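Local atomic coordinates of probable thiosulfate sulfurtransferase (PDB entry 2EG4), a protein that probably transfers sulfur from thiosulfate to an acceptor such as cyanide, as a two-domain member of the rhodanese family, and binds a zinc ion. Residues F80-L84 with G85-V89; E94-E97 with P98-E102; N163-L166 with E167-L170. One frame throughout, in Å; residues are numbered along the deposited sequence.

Contact 1 of 3, residues F80-L84 with G85-V89; sequences FFLGL and GGLEV
Leu-82 O takes hydrogen bonds from two backbone N-H groups beyond the helix end. Leu-87 N gives the sounder one, at 3.2 Å from Leu-82 O, with an N-H...O angle of 155°. Its donor is tilted 22° from the carbonyl plane. Gly-85 N gives the other, which is weak. Its N-H is shared with Phe-81 O, also weakly. The shortest bond across the turn runs from Gly-86 N to Gly-83 O, at 2.9 Å, and its donor stands well above the carbonyl plane. Together the bonds from Gly-86 and Leu-87 form a Schellman motif, which closes helix 73-84. Gly-86 has a positive phi of 96°, where a CB would press on the carbonyl O of Gly-85, so glycine suits this position. The chain then turns back beside the last helical turn and enters strand 89-92 of the parallel sheet. A CA-H...O contact joins the returning chain to the helix, with Gly-83 CA 3.5 Å from Leu-87 O. Leu-87 crosses Leu-82 at a slant, its CD1 4.0 Å from Leu-82 CG. Val-89 CG1 lies anti to its own carbonyl carbon and meets Leu-82 CB at 3.9 Å. The same methyl is 3.8 Å from Gly-83 N. A side chain at Gly-83 would crowd Val-89 CG2. Phe-55 of helix 41-57 and Val-64 of strand 64-67 pack on both Leu-82 and Leu-87.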
# COMPACT_ATOMS: atom_id res chain seq x y z
N PHE A 80 -3.03 2.19 -1.14
CA PHE A 80 -2.00 2.27 -2.16
C PHE A 80 -2.57 1.86 -3.52
O PHE A 80 -2.34 2.53 -4.52
CB PHE A 80 -0.81 1.39 -1.82
CG PHE A 80 0.30 1.50 -2.83
CD1 PHE A 80 1.06 2.67 -2.91
CD2 PHE A 80 0.51 0.49 -3.77
CE1 PHE A 80 2.02 2.83 -3.92
CE2 PHE A 80 1.47 0.64 -4.78
CZ PHE A 80 2.22 1.81 -4.85
N PHE A 81 -3.33 0.77 -3.56
CA PHE A 81 -3.92 0.36 -4.83
C PHE A 81 -4.91 1.41 -5.35
O PHE A 81 -4.92 1.73 -6.54
CB PHE A 81 -4.68 -0.96 -4.67
CG PHE A 81 -3.81 -2.18 -4.77
CD1 PHE A 81 -3.26 -2.55 -6.00
CD2 PHE A 81 -3.57 -2.97 -3.67
CE1 PHE A 81 -2.49 -3.72 -6.11
CE2 PHE A 81 -2.80 -4.14 -3.76
CZ PHE A 81 -2.26 -4.52 -4.99
N LEU A 82 -5.78 1.94 -4.47
CA LEU A 82 -6.75 2.92 -4.95
C LEU A 82 -6.06 4.18 -5.48
O LEU A 82 -6.47 4.72 -6.51
CB LEU A 82 -7.77 3.23 -3.84
CG LEU A 82 -9.05 2.37 -3.87
CD1 LEU A 82 -8.70 0.91 -4.03
CD2 LEU A 82 -9.88 2.58 -2.59
N GLY A 83 -5.03 4.65 -4.78
CA GLY A 83 -4.31 5.83 -5.22
C GLY A 83 -3.53 5.55 -6.50
O GLY A 83 -3.39 6.40 -7.38
N LEU A 84 -3.01 4.33 -6.59
CA LEU A 84 -2.26 3.90 -7.78
C LEU A 84 -3.16 3.88 -9.02
O LEU A 84 -2.69 4.04 -10.15
CB LEU A 84 -1.67 2.52 -7.52
CG LEU A 84 -0.90 1.86 -8.68
CD1 LEU A 84 0.34 2.68 -9.06
CD2 LEU A 84 -0.49 0.46 -8.27
N GLY A 85 -4.45 3.68 -8.80
CA GLY A 85 -5.41 3.69 -9.89
C GLY A 85 -5.85 5.10 -10.24
O GLY A 85 -6.74 5.27 -11.07
N GLY A 86 -5.26 6.09 -9.57
CA GLY A 86 -5.59 7.48 -9.86
C GLY A 86 -6.64 8.18 -9.01
O GLY A 86 -7.01 9.32 -9.29
N LEU A 87 -7.15 7.50 -7.99
CA LEU A 87 -8.14 8.14 -7.12
C LEU A 87 -7.44 8.99 -6.08
O LEU A 87 -6.31 8.71 -5.69
CB LEU A 87 -8.96 7.08 -6.39
CG LEU A 87 -9.92 6.25 -7.22
CD1 LEU A 87 -10.49 5.13 -6.36
CD2 LEU A 87 -11.02 7.14 -7.76
N GLU A 88 -8.11 10.06 -5.64
CA GLU A 88 -7.58 10.92 -4.59
C GLU A 88 -7.97 10.18 -3.30
O GLU A 88 -9.14 9.93 -3.07
CB GLU A 88 -8.24 12.30 -4.65
CG GLU A 88 -7.86 13.07 -5.92
CD GLU A 88 -6.35 13.15 -6.11
OE1 GLU A 88 -5.65 13.60 -5.17
OE2 GLU A 88 -5.86 12.77 -7.20
N VAL A 89 -6.98 9.80 -2.50
CA VAL A 89 -7.27 9.04 -1.29
C VAL A 89 -6.77 9.67 -0.01
O VAL A 89 -5.79 10.43 -0.01
CB VAL A 89 -6.66 7.59 -1.37
CG1 VAL A 89 -7.25 6.87 -2.56
CG2 VAL A 89 -5.14 7.66 -1.51

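Contact 2 of 3, residues E94-E97 with P98-E102; sequences EGWE and PYATE
The indole of Trp-96 meets Ala-100 at its edge: Ala-100 CB lies near the ring plane, 4.0 Å from Trp-96 CZ3. Over one indole face sits Glu-97 CG, 3.6 Å above the plane and offset toward the rim. The phenol ring of Tyr-99 carries Pro-98 CB on one face, also toward the rim. At its edge, in plane, is Gly-95 O, 3.6 Å from Tyr-99 CE2. Trp-96 CG is set between the backbone N and the carbonyl carbon, chi1 53°, and the benzo edge of the indole, at CE3 and CZ3, meets the Ala-100 methyl. At the pyrrole edge, Trp-96 NE1 is hydrogen-bonded to Asp-68 O. The rings of Trp-96 and Trp-92 meet edge-to-face. The chain of Glu-97 bends at chi2 and folds back along the indole. Glu-97 OE1 accepts a hydrogen bond from Gly-95 N at 2.7 Å through its syn lone pair, tying the carboxylate back to the backbone two residues earlier. Tyr-99 N binds Trp-96 O at 2.9 Å, and Ala-100 N reaches Glu-97 O at 3.3 Å. Both donors stand above the carbonyl planes, although the second N-H points nearly straight at its oxygen, at 167°. These i to i+3 bonds are typical of a short 3-10 turn, here in the loop after strand 89-92, and it passes into an inverse gamma turn centred on Ala-100.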
# COMPACT_ATOMS: atom_id res chain seq x y z
N GLU A 94 -8.31 6.90 13.15
CA GLU A 94 -8.91 7.05 14.48
C GLU A 94 -9.93 8.17 14.42
O GLU A 94 -9.70 9.17 13.74
CB GLU A 94 -7.81 7.38 15.50
CG GLU A 94 -7.80 8.79 16.06
CD GLU A 94 -8.91 9.02 17.07
OE1 GLU A 94 -9.16 8.12 17.90
OE2 GLU A 94 -9.52 10.11 17.05
N GLY A 95 -11.05 8.00 15.11
CA GLY A 95 -12.06 9.05 15.13
C GLY A 95 -13.34 8.72 14.39
O GLY A 95 -14.36 9.41 14.53
N TRP A 96 -13.31 7.65 13.61
CA TRP A 96 -14.47 7.21 12.84
C TRP A 96 -15.37 6.23 13.62
O TRP A 96 -16.52 6.02 13.25
CB TRP A 96 -14.00 6.48 11.55
CG TRP A 96 -13.00 5.36 11.81
CD1 TRP A 96 -11.64 5.44 11.78
CD2 TRP A 96 -13.31 4.01 12.19
NE1 TRP A 96 -11.07 4.24 12.12
CE2 TRP A 96 -12.08 3.34 12.38
CE3 TRP A 96 -14.50 3.30 12.40
CZ2 TRP A 96 -12.01 2.01 12.76
CZ3 TRP A 96 -14.44 1.97 12.77
CH2 TRP A 96 -13.20 1.34 12.95
N GLU A 97 -14.83 5.64 14.69
CA GLU A 97 -15.51 4.61 15.46
C GLU A 97 -16.90 4.95 15.97
O GLU A 97 -17.78 4.09 15.99
CB GLU A 97 -14.60 4.12 16.59
CG GLU A 97 -13.27 3.49 16.09
CD GLU A 97 -12.09 4.48 15.99
OE1 GLU A 97 -12.31 5.71 15.95
OE2 GLU A 97 -10.94 4.02 15.94
N PRO A 98 -17.12 6.21 16.39
CA PRO A 98 -18.46 6.56 16.89
C PRO A 98 -19.53 6.47 15.80
O PRO A 98 -20.74 6.37 16.10
CB PRO A 98 -18.29 8.01 17.35
CG PRO A 98 -16.85 8.05 17.80
CD PRO A 98 -16.15 7.28 16.68
N TYR A 99 -19.09 6.52 14.55
CA TYR A 99 -19.99 6.53 13.39
C TYR A 99 -20.17 5.19 12.69
O TYR A 99 -20.85 5.12 11.67
CB TYR A 99 -19.49 7.56 12.38
CG TYR A 99 -19.27 8.92 13.01
CD1 TYR A 99 -20.35 9.75 13.31
CD2 TYR A 99 -18.00 9.32 13.40
CE1 TYR A 99 -20.16 10.94 14.00
CE2 TYR A 99 -17.80 10.51 14.09
CZ TYR A 99 -18.89 11.31 14.39
OH TYR A 99 -18.71 12.46 15.13
N ALA A 100 -19.56 4.14 13.24
CA ALA A 100 -19.63 2.79 12.67
C ALA A 100 -20.93 2.12 13.14
O ALA A 100 -20.93 1.13 13.86
CB ALA A 100 -18.39 1.97 13.12
N THR A 101 -22.04 2.69 12.68
CA THR A 101 -23.38 2.26 13.10
C THR A 101 -24.20 1.45 12.11
O THR A 101 -25.22 0.84 12.49
CB THR A 101 -24.21 3.50 13.43
OG1 THR A 101 -24.28 4.33 12.26
CG2 THR A 101 -23.57 4.31 14.56
N GLU A 102 -23.79 1.45 10.85
CA GLU A 102 -24.55 0.76 9.82
C GLU A 102 -24.19 -0.70 9.64
O GLU A 102 -23.01 -1.06 9.54
CB GLU A 102 -24.41 1.52 8.50
CG GLU A 102 -25.19 0.93 7.32
CD GLU A 102 -25.04 1.76 6.06
OE1 GLU A 102 -24.11 1.49 5.26
OE2 GLU A 102 -25.84 2.70 5.85

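Contact 3 of 3, residues N163-L166 with E167-L170; sequences NAPL and ELFL
Phe-169 turns its ring edge to the backbone before it. CG stands anti to its own carbonyl carbon, chi1 -67°, which points the ring back toward the start of the turn, edge first. There Phe-169 CE2 lies 3.3 Å from Ala-164 O, and Phe-169 CD2 lies 3.5 Å from Leu-166 O. Both oxygens sit near the ring plane. The methyl of Ala-164 also meets the ring, with CB 4.0 Å from Phe-169 CE2. Leu-168 lies alongside Pro-165, pointing the same way. Leu-168 CD1 reaches Pro-165 CD at 3.8 Å. Three successive i to i+3 backbone bonds hold the turn: Leu-168 N to Pro-165 O at 3.0 Å, Phe-169 N to Leu-166 O at 2.8 Å, and Leu-170 N to Glu-167 O. Residues 167-170 have helical backbone angles, and the bonds are those of consecutive turns. They lie in the loop between strand 162-163 and helix 175-179 of the second rhodanese-like domain. The Phe-169 ring also packs on Leu-179 of helix 175-179 and Leu-204 of helix 195-206. Replacing Phe-169 with an alanine would probably open a gap between Ala-164, Leu-179 and Leu-204. Glu-167 bends at chi2 (55°) and curls back, crossing Leu-166 at about a right angle. This brings Glu-167 OE1 to 3.7 Å from Pro-165 CB, an oxygen against a ring carbon. The Leu-166 side chain packs on Arg-196 and Val-199 of helix 195-206.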
# COMPACT_ATOMS: atom_id res chain seq x y z
N ASN A 163 18.14 -1.60 5.81
CA ASN A 163 17.02 -2.00 6.65
C ASN A 163 16.46 -0.82 7.45
O ASN A 163 17.19 -0.10 8.14
CB ASN A 163 17.48 -3.12 7.58
CG ASN A 163 16.35 -3.79 8.35
OD1 ASN A 163 16.59 -4.42 9.40
ND2 ASN A 163 15.12 -3.70 7.84
N ALA A 164 15.15 -0.58 7.31
CA ALA A 164 14.46 0.48 8.04
C ALA A 164 13.13 -0.16 8.45
O ALA A 164 12.10 0.04 7.80
CB ALA A 164 14.23 1.71 7.14
N PRO A 165 13.15 -0.99 9.51
CA PRO A 165 11.97 -1.69 10.04
C PRO A 165 10.74 -0.81 10.15
O PRO A 165 10.83 0.34 10.58
CB PRO A 165 12.44 -2.20 11.39
CG PRO A 165 13.91 -2.48 11.13
CD PRO A 165 14.33 -1.24 10.37
N LEU A 166 9.61 -1.37 9.76
CA LEU A 166 8.31 -0.69 9.77
C LEU A 166 8.07 0.16 11.01
O LEU A 166 7.61 1.31 10.93
CB LEU A 166 7.20 -1.74 9.65
CG LEU A 166 5.76 -1.24 9.80
CD1 LEU A 166 5.38 -0.39 8.60
CD2 LEU A 166 4.82 -2.44 9.92
N GLU A 167 8.37 -0.44 12.17
CA GLU A 167 8.19 0.21 13.47
C GLU A 167 8.68 1.65 13.51
O GLU A 167 8.01 2.54 14.04
CB GLU A 167 8.91 -0.61 14.54
CG GLU A 167 8.29 -1.98 14.84
CD GLU A 167 8.14 -2.87 13.61
OE1 GLU A 167 9.13 -3.08 12.88
OE2 GLU A 167 7.01 -3.37 13.38
N LEU A 168 9.85 1.90 12.93
CA LEU A 168 10.43 3.24 12.91
C LEU A 168 9.49 4.29 12.31
O LEU A 168 9.47 5.44 12.75
CB LEU A 168 11.73 3.24 12.08
CG LEU A 168 12.88 2.36 12.53
CD1 LEU A 168 13.98 2.36 11.46
CD2 LEU A 168 13.42 2.88 13.87
N PHE A 169 8.72 3.89 11.31
CA PHE A 169 7.81 4.81 10.64
C PHE A 169 6.62 5.23 11.48
O PHE A 169 5.91 6.17 11.14
CB PHE A 169 7.35 4.20 9.31
CG PHE A 169 8.47 4.05 8.31
CD1 PHE A 169 8.76 5.09 7.43
CD2 PHE A 169 9.27 2.92 8.31
CE1 PHE A 169 9.84 5.01 6.56
CE2 PHE A 169 10.36 2.82 7.44
CZ PHE A 169 10.64 3.87 6.57
N LEU A 170 6.41 4.53 12.60
CA LEU A 170 5.29 4.84 13.48
C LEU A 170 5.61 5.99 14.43
O LEU A 170 4.75 6.44 15.19
CB LEU A 170 4.90 3.59 14.26
CG LEU A 170 4.65 2.37 13.36
CD1 LEU A 170 4.24 1.20 14.22
CD2 LEU A 170 3.56 2.68 12.32

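Overall arrangement
The contacts follow in order along the chain: contact 1, contact 2, contact 3. Contacts 1 and 2 belong to the first rhodanese-like domain and flank its edge strand 89-92, one before and one after. Their centres are about 23 Å apart. Contact 3 is in the second domain, after edge strand 162-163. Its centre lies about 23 Å from that of contact 1, on the opposite side of the chain's centre, and about 28 Å from that of contact 2. Both domains have a four-stranded parallel sheet of the same strand order, so these turns belong to connections of two similar domains. Side chains of contacts 1 and 3 come within about 12 and 11 Å of the zinc ligands His-219 and His-192.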